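Local structure of uncharacterized protein (Bacteroides ovatus CL02T12C04, 6PTM) at residues I694-E708 and I723-A737. The protein probably acts as an exo-carrageenase of glycoside hydrolase family 42, removing sugar units from the ends of carrageenan chains. Numbering follows the deposited sequence.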
# COMPACT_ATOMS: atom_id res chain seq x y z
N ILE A 694 -5.67 20.51 -19.31
CA ILE A 694 -6.12 21.53 -18.33
C ILE A 694 -4.86 21.90 -17.54
O ILE A 694 -4.12 20.97 -17.11
CB ILE A 694 -7.25 21.00 -17.41
CG1 ILE A 694 -8.49 20.49 -18.16
CG2 ILE A 694 -7.65 22.02 -16.37
CD1 ILE A 694 -9.12 21.49 -19.10
N SER A 695 -4.59 23.20 -17.36
CA SER A 695 -3.47 23.71 -16.54
C SER A 695 -4.00 24.11 -15.18
O SER A 695 -5.07 24.75 -15.12
CB SER A 695 -2.78 24.85 -17.20
OG SER A 695 -2.32 24.37 -18.44
N ILE A 696 -3.26 23.76 -14.14
CA ILE A 696 -3.62 24.12 -12.75
C ILE A 696 -2.46 24.84 -12.06
O ILE A 696 -1.31 24.41 -12.18
CB ILE A 696 -4.12 22.90 -11.96
CG1 ILE A 696 -5.28 22.23 -12.71
CG2 ILE A 696 -4.50 23.32 -10.55
CD1 ILE A 696 -6.06 21.24 -11.91
N ALA A 697 -2.79 25.93 -11.39
CA ALA A 697 -1.91 26.64 -10.44
C ALA A 697 -2.55 26.53 -9.05
O ALA A 697 -3.77 26.67 -8.91
CB ALA A 697 -1.75 28.08 -10.86
N GLU A 698 -1.71 26.39 -8.04
CA GLU A 698 -2.14 26.31 -6.62
C GLU A 698 -1.50 27.46 -5.84
O GLU A 698 -0.25 27.59 -5.91
CB GLU A 698 -1.67 24.98 -6.05
CG GLU A 698 -2.02 24.79 -4.59
CD GLU A 698 -1.45 23.51 -3.98
OE1 GLU A 698 -1.04 22.62 -4.76
OE2 GLU A 698 -1.37 23.45 -2.73
N THR A 699 -2.28 28.16 -5.03
CA THR A 699 -1.73 29.08 -4.00
C THR A 699 -2.16 28.59 -2.62
O THR A 699 -3.29 28.09 -2.45
CB THR A 699 -2.15 30.53 -4.28
OG1 THR A 699 -3.57 30.53 -4.18
CG2 THR A 699 -1.72 31.04 -5.64
N ASN A 700 -1.29 28.74 -1.63
CA ASN A 700 -1.58 28.39 -0.22
C ASN A 700 -0.65 29.26 0.63
O ASN A 700 0.25 29.92 0.05
CB ASN A 700 -1.48 26.87 -0.04
CG ASN A 700 -0.10 26.36 -0.37
OD1 ASN A 700 0.88 26.98 0.07
ND2 ASN A 700 0.04 25.31 -1.18
N ASP A 701 -0.79 29.23 1.95
CA ASP A 701 0.03 30.04 2.88
C ASP A 701 1.40 29.37 3.11
O ASP A 701 2.11 29.87 3.96
CB ASP A 701 -0.71 30.29 4.20
CG ASP A 701 -1.06 29.04 5.00
OD1 ASP A 701 -0.57 27.94 4.64
OD2 ASP A 701 -1.84 29.16 6.00
N ARG A 702 1.75 28.32 2.36
CA ARG A 702 3.06 27.63 2.52
C ARG A 702 4.00 27.96 1.35
O ARG A 702 3.60 28.71 0.46
CB ARG A 702 2.85 26.12 2.72
CG ARG A 702 1.85 25.78 3.81
CD ARG A 702 1.34 24.36 3.88
NE ARG A 702 1.42 23.64 2.63
CZ ARG A 702 0.41 23.36 1.82
NH1 ARG A 702 -0.81 23.78 2.10
NH2 ARG A 702 0.65 22.68 0.73
N ASN A 703 5.20 27.40 1.37
CA ASN A 703 6.20 27.65 0.31
C ASN A 703 6.00 26.60 -0.80
O ASN A 703 6.76 26.67 -1.76
N MET A 704 5.04 25.64 -0.68
CA MET A 704 5.02 24.42 -1.52
C MET A 704 3.61 23.95 -1.90
O MET A 704 2.65 24.03 -1.13
CB MET A 704 5.71 23.26 -0.80
CG MET A 704 7.20 23.43 -0.53
SD MET A 704 7.71 22.10 0.58
CE MET A 704 8.23 20.86 -0.61
N PRO A 705 3.46 23.32 -3.08
CA PRO A 705 2.18 22.72 -3.46
C PRO A 705 1.83 21.51 -2.57
O PRO A 705 2.73 20.86 -2.06
CB PRO A 705 2.39 22.31 -4.92
CG PRO A 705 3.88 22.11 -5.04
CD PRO A 705 4.51 23.10 -4.08
N GLY A 706 0.52 21.27 -2.39
CA GLY A 706 -0.02 20.05 -1.76
C GLY A 706 -1.10 19.37 -2.59
O GLY A 706 -1.54 18.30 -2.18
N CYS A 707 -1.60 20.01 -3.65
CA CYS A 707 -2.70 19.45 -4.46
C CYS A 707 -2.11 18.59 -5.56
O CYS A 707 -1.52 19.14 -6.54
CB CYS A 707 -3.58 20.55 -5.04
SG CYS A 707 -4.53 21.39 -3.77
N GLU A 708 -2.23 17.27 -5.40
CA GLU A 708 -1.87 16.34 -6.49
C GLU A 708 -3.05 16.27 -7.44
O GLU A 708 -4.14 15.92 -6.99
CB GLU A 708 -1.57 14.95 -5.93
CG GLU A 708 -0.91 14.07 -6.97
CD GLU A 708 -0.92 12.59 -6.61
OE1 GLU A 708 -2.00 11.95 -6.72
OE2 GLU A 708 0.14 12.12 -6.17
N ILE A 723 -8.37 16.04 -8.13
CA ILE A 723 -7.49 16.86 -7.25
C ILE A 723 -7.65 16.34 -5.84
O ILE A 723 -8.81 16.21 -5.41
CB ILE A 723 -7.80 18.36 -7.30
CG1 ILE A 723 -7.98 18.88 -8.72
CG2 ILE A 723 -6.71 19.11 -6.57
CD1 ILE A 723 -8.44 20.34 -8.75
N VAL A 724 -6.53 16.05 -5.17
CA VAL A 724 -6.55 15.77 -3.71
C VAL A 724 -5.57 16.74 -3.05
O VAL A 724 -4.42 16.78 -3.45
CB VAL A 724 -6.16 14.31 -3.42
CG1 VAL A 724 -6.30 14.01 -1.94
CG2 VAL A 724 -6.95 13.36 -4.28
N ASN A 725 -6.04 17.47 -2.04
CA ASN A 725 -5.16 18.35 -1.24
C ASN A 725 -4.48 17.50 -0.17
O ASN A 725 -5.13 17.16 0.83
CB ASN A 725 -5.91 19.53 -0.67
CG ASN A 725 -4.99 20.52 -0.01
OD1 ASN A 725 -3.76 20.43 -0.14
ND2 ASN A 725 -5.55 21.50 0.69
N ILE A 726 -3.21 17.18 -0.40
CA ILE A 726 -2.33 16.40 0.52
C ILE A 726 -1.68 17.42 1.47
O ILE A 726 -1.10 17.00 2.46
CB ILE A 726 -1.26 15.62 -0.25
CG1 ILE A 726 -1.85 14.78 -1.38
CG2 ILE A 726 -0.46 14.73 0.69
CD1 ILE A 726 -0.79 14.20 -2.34
N GLY A 727 -1.80 18.71 1.16
CA GLY A 727 -1.22 19.81 1.97
C GLY A 727 -1.93 20.00 3.31
O GLY A 727 -3.12 19.66 3.46
N LYS A 728 -1.25 20.62 4.26
CA LYS A 728 -1.77 20.73 5.64
C LYS A 728 -2.60 22.00 5.81
O LYS A 728 -3.04 22.25 6.93
CB LYS A 728 -0.61 20.82 6.63
CG LYS A 728 0.19 22.09 6.45
CD LYS A 728 1.54 22.02 7.10
CE LYS A 728 1.52 22.42 8.55
NZ LYS A 728 2.76 23.17 8.84
N SER A 729 -2.76 22.83 4.78
CA SER A 729 -3.64 24.03 4.91
C SER A 729 -4.44 24.19 3.62
O SER A 729 -4.13 23.50 2.67
CB SER A 729 -2.85 25.29 5.29
OG SER A 729 -1.96 25.67 4.25
N ASP A 730 -5.44 25.06 3.64
CA ASP A 730 -6.29 25.38 2.47
C ASP A 730 -5.41 25.77 1.28
O ASP A 730 -4.42 26.54 1.41
CB ASP A 730 -7.31 26.47 2.80
CG ASP A 730 -8.35 26.08 3.83
OD1 ASP A 730 -8.35 24.92 4.30
OD2 ASP A 730 -9.13 26.93 4.17
N ALA A 731 -5.79 25.27 0.12
CA ALA A 731 -5.18 25.61 -1.16
C ALA A 731 -6.28 26.15 -2.07
O ALA A 731 -7.40 25.64 -2.02
CB ALA A 731 -4.52 24.36 -1.73
N THR A 732 -5.96 27.17 -2.85
CA THR A 732 -6.80 27.66 -3.96
C THR A 732 -6.23 27.13 -5.27
O THR A 732 -5.06 27.41 -5.56
CB THR A 732 -6.86 29.19 -3.98
OG1 THR A 732 -7.53 29.55 -2.79
CG2 THR A 732 -7.56 29.70 -5.22
N VAL A 733 -6.99 26.33 -6.02
CA VAL A 733 -6.56 25.86 -7.36
C VAL A 733 -7.18 26.80 -8.38
O VAL A 733 -8.33 27.18 -8.24
CB VAL A 733 -6.88 24.38 -7.68
CG1 VAL A 733 -6.05 23.44 -6.83
CG2 VAL A 733 -8.35 24.06 -7.55
N SER A 734 -6.42 27.12 -9.41
CA SER A 734 -6.90 27.91 -10.55
C SER A 734 -6.68 27.11 -11.84
O SER A 734 -5.53 26.68 -12.09
CB SER A 734 -6.21 29.26 -10.53
OG SER A 734 -6.64 29.92 -11.68
N MET A 735 -7.72 26.91 -12.63
CA MET A 735 -7.67 26.02 -13.83
C MET A 735 -7.86 26.83 -15.12
O MET A 735 -8.65 27.76 -15.11
CB MET A 735 -8.76 24.95 -13.75
CG MET A 735 -8.65 24.04 -12.54
SD MET A 735 -9.86 22.69 -12.68
CE MET A 735 -11.36 23.65 -12.88
N SER A 736 -7.15 26.48 -16.18
CA SER A 736 -7.35 27.04 -17.53
C SER A 736 -7.14 25.93 -18.55
O SER A 736 -6.47 24.93 -18.22
CB SER A 736 -6.42 28.20 -17.80
OG SER A 736 -5.08 27.74 -17.78
N ALA A 737 -7.67 26.10 -19.75
CA ALA A 737 -7.40 25.20 -20.89
C ALA A 737 -5.97 25.40 -21.37
O ALA A 737 -5.55 26.52 -21.43
CB ALA A 737 -8.39 25.48 -21.99
O HOH W 1 -1.97 22.47 -0.28
O HOH W 2 -3.15 28.05 2.91
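Strands 694-700 and 731-737 pair antiparallel in a three-stranded sheet, while Cys707 pairs with Asn725 and Glu708 with Val724 in a second, four-stranded sheet; together they form part of a C-terminal beta-sandwich, and the chain crosses from the first sheet to the second at 701-706 and returns at 726-730. Ser695–Ser736, Ala697–Ser734 and Thr699–Thr732 are the hydrogen-bonded pairs, each doubly bonded, as in Ala697 N to Ser734 O (2.9 Å). Glu708 and Val724 repeat this in the other sheet. Apolar side chains fill the space between: Ile696 lies alongside Met735, CG1 to CG 3.8 Å, and its CD1 meets CD1 of Ile723 tip to tip. Cys707 SG rests on Ala731 CB (3.6 Å). Glu698, CG anti to the backbone N (chi1 179°) and extended beyond, carries its carboxylate past Ala731 to the turn at Gly706 and the start of the next strand. There OE1 accepts Cys707 N, and OE2 takes Gly706 N on its syn lone pair and Asn700 ND2 from above the carboxylate plane. With an alanine in place of Glu698, the N-H groups of Gly706 and Cys707 would probably lose their acceptor, and water 1 one of its three partners, the others being Asn725 OD1 and Arg702 NH2. The Arg702 guanidinium lies between Asn700 CG and the Gly727–Lys728 backbone, its NE bonded to Asn442. In its plane, NH1 donates to Ser729 OG (3.1 Å), which in turn donates to Asp701 OD1 at 2.7 Å.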